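Local coordinates for protein beta-porphyranase (Bacteroides plebeius, PDB 4AWD) that cleaves the sulfated red-seaweed polysaccharide porphyran between beta-D-galactopyranose and alpha-L-galactopyranose-6-sulfate, releasing mostly a disaccharide, at residues Tyr54-Asn59 and Ala65-Ala70; Gly94-Ile99 and Gly122-Val127. All coordinates share one frame; numbering follows the deposited sequence.

Contact 1: residues Tyr54-Asn59 and Ala65-Ala70; sequences YTDEFN and AAKWHA. With CA (calcium ion), chain C.
Asp56 reaches the edge of the Trp68 indole with its carboxylate, while its CB covers a face of Phe58. That CB rests 3.7 Å above the plane of the Phe58 ring, toward the rim, and lies 3.6 Å from Trp68 NE1. CG, turned anti to the backbone N (chi1 -153°), carries the carboxylate to the rim of the indole, where it lies at a shallow tilt to the ring. OD2 accepts the indole N-H: NE1 to OD2 is 2.8 Å and fairly straight (157°), close to the ring plane and on the anti side of the carboxylate. OD1 turns back on its own chain and takes the N of Phe58 at 2.7 Å, closing an Asx turn. This turn belongs to the loop between strands 46-50 and 68-69 of the GH16 domain. Glu57 O within the turn, 2.4 Å from the ion, and Asn59 OD1 just after it bind calcium, with a water beside them. Phe58 CZ lies over the rim of one indole face, the two rings set obliquely, and Lys67 CG over the rim of the other, 3.8 Å from the plane; the Trp68 side chain also packs on Val124 and Val314. Beyond CG the lysine chain bends at chi3 and brings NZ 2.6 Å from Thr55 O, almost straight in line with the carbonyl (176°). NZ also donates to a water that in turn donates weakly to Asp56 OD2, and bonds Tyr29 OH. The carboxylate and ammonium do not touch directly, though their opposite charges probably favour each other.

Contact 2: residues Gly94-Ile99 and Gly122-Val127; sequences GCLRII and GAVASV. With CA (calcium ion), chain C.
Gly94 O binds the calcium ion at 2.2 Å, two residues before Leu96 turns inward to meet Val124. Asp312 supplies its O and OD1 to the same ion. Gly94 carries a positive phi (90°), a conformation that suits a residue with no side chain, and strand 95-107 begins just after it. Along that strand Leu96 and Ile98 point the same way, toward segment 122-127, and Val124 points back at them. The contact is apolar, with no hydrogen bond between the two segments. Ile98 splits its branches between two neighbours. CG2 presses on the bare backbone of Gly122, the methyl lying directly against the glycine N and CA, 3.3 Å from the latter. CG1 sits beside the backbone N and continues extended (chi2 175°), which takes CD1 to 4.1 Å from Val124 CG2. The same methyl of Val124 receives Leu96 CD2 more loosely, at 4.5 Å, so one branch of the valine faces both aliphatic side chains. Val89, Ile284 and Tyr311 add to this apolar cluster. The backbones splay: CA of Ile98 is 5.5 Å from CA of Gly122, whereas CA of Leu96 is 9.9 Å from CA of Val124. Segment 94-99 bonds instead to strands 308-321 and 89-92, and strand 117-126 pairs with strand 281-285. A hairpin whose arms diverge in this way, with side chains meeting between them, fits the two face-to-face sheets of the GH16 beta-jelly roll.

Contact 1 closes before contact 2 opens along the chain, yet their centres are only about 8 Å apart, on the same side of the chain's centre. Short strand 68-69 runs antiparallel beside strand 117-126, with probable backbone hydrogen bonds from His69 N to Ala125 O (2.6 Å) and from Val127 N to Lys67 O (2.8 Å). Phe58 of contact 1 also touches Leu96 of contact 2, making their apolar packing continuous. Both supply ligands to one calcium ion: Glu57 and Asn59 come from the loop, Gly94 from just before strand 95-107, and Asp312 from strand 308-321 completes the protein ligands. The metal thus ties the loop to the beginning of one strand and to another in the GH16 domain.

Contact 1: residues Tyr54-Asn59 and Ala65-Ala70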
ATOM      1  N   TYR A  54       3.807 -10.193  -9.403  1.00 12.93           N
ATOM      2  CA  TYR A  54       3.080  -9.121  -8.710  1.00 12.35           C
ATOM      3  C   TYR A  54       2.190  -8.358  -9.689  1.00 11.65           C
ATOM      4  O   TYR A  54       1.877  -7.191  -9.502  1.00 10.66           O
ATOM      5  CB  TYR A  54       4.070  -8.207  -7.968  1.00 12.21           C
ATOM      6  CG  TYR A  54       5.107  -9.024  -7.241  1.00 12.45           C
ATOM      7  CD1 TYR A  54       4.797  -9.670  -6.041  1.00 12.38           C
ATOM      8  CD2 TYR A  54       6.382  -9.217  -7.791  1.00 13.02           C
ATOM      9  CE1 TYR A  54       5.742 -10.467  -5.381  1.00 12.29           C
ATOM     10  CE2 TYR A  54       7.330 -10.011  -7.144  1.00 13.06           C
ATOM     11  CZ  TYR A  54       7.006 -10.630  -5.944  1.00 12.94           C
ATOM     12  OH  TYR A  54       7.952 -11.407  -5.310  1.00 12.87           O
ATOM     13  N   THR A  55       1.775  -9.064 -10.736  1.00 11.28           N
ATOM     14  CA  THR A  55       1.026  -8.460 -11.811  1.00 10.81           C
ATOM     15  C   THR A  55      -0.265  -9.225 -11.945  1.00 11.31           C
ATOM     16  O   THR A  55      -0.261 -10.472 -11.972  1.00 11.43           O
ATOM     17  CB  THR A  55       1.839  -8.483 -13.137  1.00 10.49           C
ATOM     18  OG1 THR A  55       2.932  -7.560 -13.046  1.00  9.60           O
ATOM     19  CG2 THR A  55       0.978  -8.095 -14.304  1.00  9.70           C
ATOM     20  N   ASP A  56      -1.364  -8.475 -12.023  1.00 11.42           N
ATOM     21  CA  ASP A  56      -2.692  -9.051 -12.150  1.00 12.00           C
ATOM     22  C   ASP A  56      -3.716  -8.051 -12.662  1.00 12.61           C
ATOM     23  O   ASP A  56      -3.887  -6.952 -12.094  1.00 12.85           O
ATOM     24  CB  ASP A  56      -3.184  -9.615 -10.810  1.00 11.94           C
ATOM     25  CG  ASP A  56      -4.192 -10.750 -10.989  1.00 12.24           C
ATOM     26  OD1 ASP A  56      -5.026 -10.704 -11.931  1.00 10.94           O
ATOM     27  OD2 ASP A  56      -4.149 -11.689 -10.169  1.00 12.38           O
ATOM     28  N   GLU A  57      -4.433  -8.473 -13.700  1.00 12.67           N
ATOM     29  CA  GLU A  57      -5.453  -7.660 -14.324  1.00 12.72           C
ATOM     30  C   GLU A  57      -6.802  -7.866 -13.641  1.00 13.06           C
ATOM     31  O   GLU A  57      -7.730  -7.090 -13.833  1.00 13.43           O
ATOM     32  CB  GLU A  57      -5.543  -7.995 -15.814  1.00 12.43           C
ATOM     33  CG  GLU A  57      -4.259  -7.756 -16.590  1.00 11.94           C
ATOM     34  CD  GLU A  57      -3.800  -6.296 -16.573  1.00 13.09           C
ATOM     35  OE1 GLU A  57      -4.653  -5.373 -16.527  1.00 11.54           O
ATOM     36  OE2 GLU A  57      -2.571  -6.069 -16.630  1.00 13.18           O
ATOM     37  N   PHE A  58      -6.904  -8.915 -12.840  1.00 13.48           N
ATOM     38  CA  PHE A  58      -8.151  -9.257 -12.139  1.00 13.96           C
ATOM     39  C   PHE A  58      -9.326  -9.369 -13.121  1.00 14.69           C
ATOM     40  O   PHE A  58     -10.443  -8.922 -12.840  1.00 14.95           O
ATOM     41  CB  PHE A  58      -8.471  -8.264 -10.996  1.00 12.81           C
ATOM     42  CG  PHE A  58      -7.317  -7.989 -10.061  1.00 11.72           C
ATOM     43  CD1 PHE A  58      -6.831  -8.981  -9.206  1.00  9.67           C
ATOM     44  CD2 PHE A  58      -6.732  -6.719 -10.014  1.00 10.27           C
ATOM     45  CE1 PHE A  58      -5.768  -8.712  -8.325  1.00 10.91           C
ATOM     46  CE2 PHE A  58      -5.669  -6.439  -9.146  1.00  9.78           C
ATOM     47  CZ  PHE A  58      -5.185  -7.429  -8.293  1.00  9.42           C
ATOM     48  N   ASN A  59      -9.067  -9.965 -14.276  1.00 15.97           N
ATOM     49  CA  ASN A  59     -10.099 -10.056 -15.324  1.00 17.35           C
ATOM     50  C   ASN A  59     -10.755 -11.432 -15.390  1.00 18.33           C
ATOM     51  O   ASN A  59     -11.526 -11.716 -16.312  1.00 19.16           O
ATOM     52  CB  ASN A  59      -9.539  -9.616 -16.690  1.00 16.88           C
ATOM     53  CG  ASN A  59      -9.346  -8.091 -16.782  1.00 17.72           C
ATOM     54  OD1 ASN A  59      -9.741  -7.346 -15.877  1.00 18.52           O
ATOM     55  ND2 ASN A  59      -8.739  -7.627 -17.872  1.00 15.31           N
ATOM     56  N   ALA A  65      -5.505 -17.508  -6.311  1.00 16.42           N
ATOM     57  CA  ALA A  65      -5.010 -17.938  -5.017  1.00 15.81           C
ATOM     58  C   ALA A  65      -3.561 -18.423  -5.078  1.00 15.35           C
ATOM     59  O   ALA A  65      -2.909 -18.553  -4.049  1.00 15.24           O
ATOM     60  CB  ALA A  65      -5.950 -19.014  -4.404  1.00 15.47           C
ATOM     61  N   ALA A  66      -3.043 -18.673  -6.276  1.00 15.07           N
ATOM     62  CA  ALA A  66      -1.608 -18.982  -6.397  1.00 15.26           C
ATOM     63  C   ALA A  66      -0.735 -17.742  -6.161  1.00 14.88           C
ATOM     64  O   ALA A  66       0.362 -17.853  -5.620  1.00 15.33           O
ATOM     65  CB  ALA A  66      -1.282 -19.620  -7.752  1.00 15.04           C
ATOM     66  N   LYS A  67      -1.245 -16.574  -6.552  1.00 14.26           N
ATOM     67  CA  LYS A  67      -0.498 -15.310  -6.519  1.00 14.04           C
ATOM     68  C   LYS A  67      -0.803 -14.405  -5.306  1.00 13.46           C
ATOM     69  O   LYS A  67       0.040 -13.588  -4.912  1.00 13.06           O
ATOM     70  CB  LYS A  67      -0.788 -14.514  -7.800  1.00 14.16           C
ATOM     71  CG  LYS A  67       0.214 -13.397  -8.104  1.00 14.82           C
ATOM     72  CD  LYS A  67      -0.058 -12.772  -9.473  1.00 15.48           C
ATOM     73  CE  LYS A  67       0.292 -13.709 -10.639  1.00 13.84           C
ATOM     74  NZ  LYS A  67      -0.083 -13.057 -11.949  1.00 14.36           N
ATOM     75  N   TRP A  68      -2.008 -14.531  -4.747  1.00 12.43           N
ATOM     76  CA  TRP A  68      -2.480 -13.599  -3.710  1.00 11.97           C
ATOM     77  C   TRP A  68      -3.030 -14.290  -2.475  1.00 11.50           C
ATOM     78  O   TRP A  68      -3.686 -15.317  -2.576  1.00 11.85           O
ATOM     79  CB  TRP A  68      -3.571 -12.658  -4.258  1.00 10.73           C
ATOM     80  CG  TRP A  68      -3.193 -11.959  -5.493  1.00 10.53           C
ATOM     81  CD1 TRP A  68      -3.619 -12.249  -6.749  1.00 10.66           C
ATOM     82  CD2 TRP A  68      -2.300 -10.841  -5.621  1.00 10.09           C
ATOM     83  NE1 TRP A  68      -3.061 -11.378  -7.652  1.00  9.23           N
ATOM     84  CE2 TRP A  68      -2.236 -10.513  -6.987  1.00  9.37           C
ATOM     85  CE3 TRP A  68      -1.551 -10.085  -4.712  1.00  9.88           C
ATOM     86  CZ2 TRP A  68      -1.447  -9.466  -7.473  1.00  9.09           C
ATOM     87  CZ3 TRP A  68      -0.775  -9.039  -5.196  1.00  9.07           C
ATOM     88  CH2 TRP A  68      -0.731  -8.743  -6.564  1.00  9.08           C
ATOM     89  N   HIS A  69      -2.774 -13.705  -1.314  1.00 11.77           N
ATOM     90  CA  HIS A  69      -3.517 -14.042  -0.099  1.00 12.53           C
ATOM     91  C   HIS A  69      -4.694 -13.078   0.026  1.00 12.78           C
ATOM     92  O   HIS A  69      -4.473 -11.865   0.165  1.00 13.04           O
ATOM     93  CB  HIS A  69      -2.640 -13.887   1.139  1.00 12.17           C
ATOM     94  CG  HIS A  69      -1.496 -14.851   1.211  1.00 12.62           C
ATOM     95  ND1 HIS A  69      -1.671 -16.203   1.419  1.00 14.47           N
ATOM     96  CD2 HIS A  69      -0.158 -14.648   1.171  1.00 11.66           C
ATOM     97  CE1 HIS A  69      -0.492 -16.793   1.482  1.00 13.22           C
ATOM     98  NE2 HIS A  69       0.441 -15.873   1.329  1.00 13.01           N
ATOM     99  N   ALA A  70      -5.921 -13.606  -0.018  1.00 12.64           N
ATOM    100  CA  ALA A  70      -7.146 -12.784   0.140  1.00 12.96           C
ATOM    101  C   ALA A  70      -7.200 -12.120   1.514  1.00 13.21           C
ATOM    102  O   ALA A  70      -7.647 -10.968   1.640  1.00 13.86           O
ATOM    103  CB  ALA A  70      -8.417 -13.622  -0.092  1.00 12.16           C
TER
HETATM  104 CA    CA C1321      -8.993  -5.294 -14.883  1.00 17.69          CA
HETATM  105  O   HOH W   1      -2.687 -13.546 -11.674  1.00 20.49           O
HETATM  106  O   HOH W   2      -7.378  -5.119 -16.602  1.00  9.89           O

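Contact 2: residues Gly94-Ile99 and Gly122-Val127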
ATOM      1  N   GLY A  94     -13.654  -7.180 -13.964  1.00 20.13           N
ATOM      2  CA  GLY A  94     -12.397  -6.506 -14.309  1.00 18.88           C
ATOM      3  C   GLY A  94     -11.645  -5.850 -13.156  1.00 18.11           C
ATOM      4  O   GLY A  94     -10.573  -5.271 -13.372  1.00 17.25           O
ATOM      5  N   CYS A  95     -12.191  -5.948 -11.941  1.00 17.28           N
ATOM      6  CA  CYS A  95     -11.592  -5.300 -10.769  1.00 16.60           C
ATOM      7  C   CYS A  95     -11.425  -6.207  -9.569  1.00 16.34           C
ATOM      8  O   CYS A  95     -12.291  -7.041  -9.271  1.00 16.59           O
ATOM      9  CB  CYS A  95     -12.420  -4.097 -10.328  1.00 16.50           C
ATOM     10  SG  CYS A  95     -12.318  -2.677 -11.410  1.00 16.55           S
ATOM     11  N   LEU A  96     -10.301  -6.042  -8.883  1.00 15.34           N
ATOM     12  CA  LEU A  96     -10.193  -6.488  -7.518  1.00 14.53           C
ATOM     13  C   LEU A  96     -11.070  -5.541  -6.701  1.00 14.16           C
ATOM     14  O   LEU A  96     -10.969  -4.318  -6.825  1.00 13.51           O
ATOM     15  CB  LEU A  96      -8.740  -6.419  -7.032  1.00 14.64           C
ATOM     16  CG  LEU A  96      -8.520  -6.677  -5.532  1.00 14.56           C
ATOM     17  CD1 LEU A  96      -8.821  -8.145  -5.159  1.00 14.68           C
ATOM     18  CD2 LEU A  96      -7.115  -6.286  -5.118  1.00 15.31           C
ATOM     19  N   ARG A  97     -11.941  -6.117  -5.881  1.00 14.43           N
ATOM     20  CA  ARG A  97     -12.858  -5.342  -5.043  1.00 14.26           C
ATOM     21  C   ARG A  97     -12.560  -5.626  -3.605  1.00 13.54           C
ATOM     22  O   ARG A  97     -12.628  -6.787  -3.174  1.00 13.36           O
ATOM     23  CB  ARG A  97     -14.299  -5.761  -5.284  1.00 14.46           C
ATOM     24  CG  ARG A  97     -14.896  -5.288  -6.566  1.00 16.02           C
ATOM     25  CD  ARG A  97     -16.110  -6.115  -6.842  1.00 17.65           C
ATOM     26  NE  ARG A  97     -16.891  -5.617  -7.969  1.00 20.85           N
ATOM     27  CZ  ARG A  97     -18.175  -5.930  -8.150  1.00 23.62           C
ATOM     28  NH1 ARG A  97     -18.794  -6.730  -7.267  1.00 22.95           N
ATOM     29  NH2 ARG A  97     -18.847  -5.433  -9.189  1.00 22.73           N
ATOM     30  N   ILE A  98     -12.238  -4.578  -2.860  1.00 13.09           N
ATOM     31  CA  ILE A  98     -12.161  -4.693  -1.407  1.00 13.06           C
ATOM     32  C   ILE A  98     -13.269  -3.856  -0.792  1.00 13.15           C
ATOM     33  O   ILE A  98     -13.203  -2.630  -0.819  1.00 13.37           O
ATOM     34  CB  ILE A  98     -10.783  -4.279  -0.819  1.00 12.88           C
ATOM     35  CG1 ILE A  98      -9.624  -5.035  -1.511  1.00 11.86           C
ATOM     36  CG2 ILE A  98     -10.780  -4.556   0.682  1.00 12.40           C
ATOM     37  CD1 ILE A  98      -8.204  -4.593  -1.057  1.00  9.93           C
ATOM     38  N   ILE A  99     -14.291  -4.523  -0.264  1.00 13.19           N
ATOM     39  CA  ILE A  99     -15.473  -3.833   0.257  1.00 13.18           C
ATOM     40  C   ILE A  99     -15.374  -3.684   1.773  1.00 13.76           C
ATOM     41  O   ILE A  99     -14.848  -4.575   2.461  1.00 14.40           O
ATOM     42  CB  ILE A  99     -16.816  -4.529  -0.196  1.00 12.84           C
ATOM     43  CG1 ILE A  99     -18.032  -3.625   0.066  1.00 12.69           C
ATOM     44  CG2 ILE A  99     -16.977  -5.949   0.411  1.00 11.69           C
ATOM     45  CD1 ILE A  99     -19.385  -4.158  -0.487  1.00 10.18           C
ATOM     46  N   GLY A 122     -10.495  -5.150   3.987  1.00 10.62           N
ATOM     47  CA  GLY A 122      -9.695  -6.167   3.309  1.00 10.00           C
ATOM     48  C   GLY A 122      -8.209  -5.875   3.363  1.00  9.57           C
ATOM     49  O   GLY A 122      -7.793  -4.728   3.310  1.00  9.52           O
ATOM     50  N   ALA A 123      -7.413  -6.929   3.493  1.00  9.43           N
ATOM     51  CA  ALA A 123      -5.967  -6.837   3.379  1.00  9.21           C
ATOM     52  C   ALA A 123      -5.465  -7.967   2.499  1.00  9.52           C
ATOM     53  O   ALA A 123      -5.436  -9.139   2.932  1.00  9.38           O
ATOM     54  CB  ALA A 123      -5.313  -6.910   4.736  1.00  8.68           C
ATOM     55  N   VAL A 124      -5.084  -7.612   1.270  1.00  9.27           N
ATOM     56  CA  VAL A 124      -4.500  -8.565   0.300  1.00  8.84           C
ATOM     57  C   VAL A 124      -2.965  -8.502   0.311  1.00  8.67           C
ATOM     58  O   VAL A 124      -2.383  -7.425   0.299  1.00  8.75           O
ATOM     59  CB  VAL A 124      -5.016  -8.277  -1.133  1.00  8.27           C
ATOM     60  CG1 VAL A 124      -4.444  -9.248  -2.124  1.00  7.36           C
ATOM     61  CG2 VAL A 124      -6.518  -8.348  -1.179  1.00  8.83           C
ATOM     62  N   ALA A 125      -2.315  -9.659   0.321  1.00  8.81           N
ATOM     63  CA  ALA A 125      -0.861  -9.732   0.221  1.00  8.59           C
ATOM     64  C   ALA A 125      -0.469 -10.656  -0.913  1.00  9.36           C
ATOM     65  O   ALA A 125      -1.049 -11.739  -1.067  1.00 10.03           O
ATOM     66  CB  ALA A 125      -0.250 -10.227   1.533  1.00  7.93           C
ATOM     67  N   SER A 126       0.501 -10.247  -1.717  1.00  9.40           N
ATOM     68  CA  SER A 126       1.090 -11.187  -2.671  1.00 10.07           C
ATOM     69  C   SER A 126       1.693 -12.382  -1.925  1.00 10.18           C
ATOM     70  O   SER A 126       2.175 -12.261  -0.789  1.00  9.41           O
ATOM     71  CB  SER A 126       2.127 -10.510  -3.586  1.00 10.04           C
ATOM     72  OG  SER A 126       3.148  -9.829  -2.851  1.00 11.65           O
ATOM     73  N   VAL A 127       1.617 -13.545  -2.562  1.00 10.68           N
ATOM     74  CA  VAL A 127       2.163 -14.775  -2.001  1.00 11.16           C
ATOM     75  C   VAL A 127       3.691 -14.688  -1.954  1.00 11.49           C
ATOM     76  O   VAL A 127       4.310 -15.035  -0.962  1.00 11.01           O
ATOM     77  CB  VAL A 127       1.684 -16.023  -2.800  1.00 11.06           C
ATOM     78  CG1 VAL A 127       2.555 -17.247  -2.515  1.00 10.35           C
ATOM     79  CG2 VAL A 127       0.248 -16.310  -2.459  1.00 10.54           C
TER
HETATM   80 CA    CA C1321      -8.993  -5.294 -14.883  1.00 17.69          CA
HETATM   81  O   HOH W   2      -7.378  -5.119 -16.602  1.00  9.89           O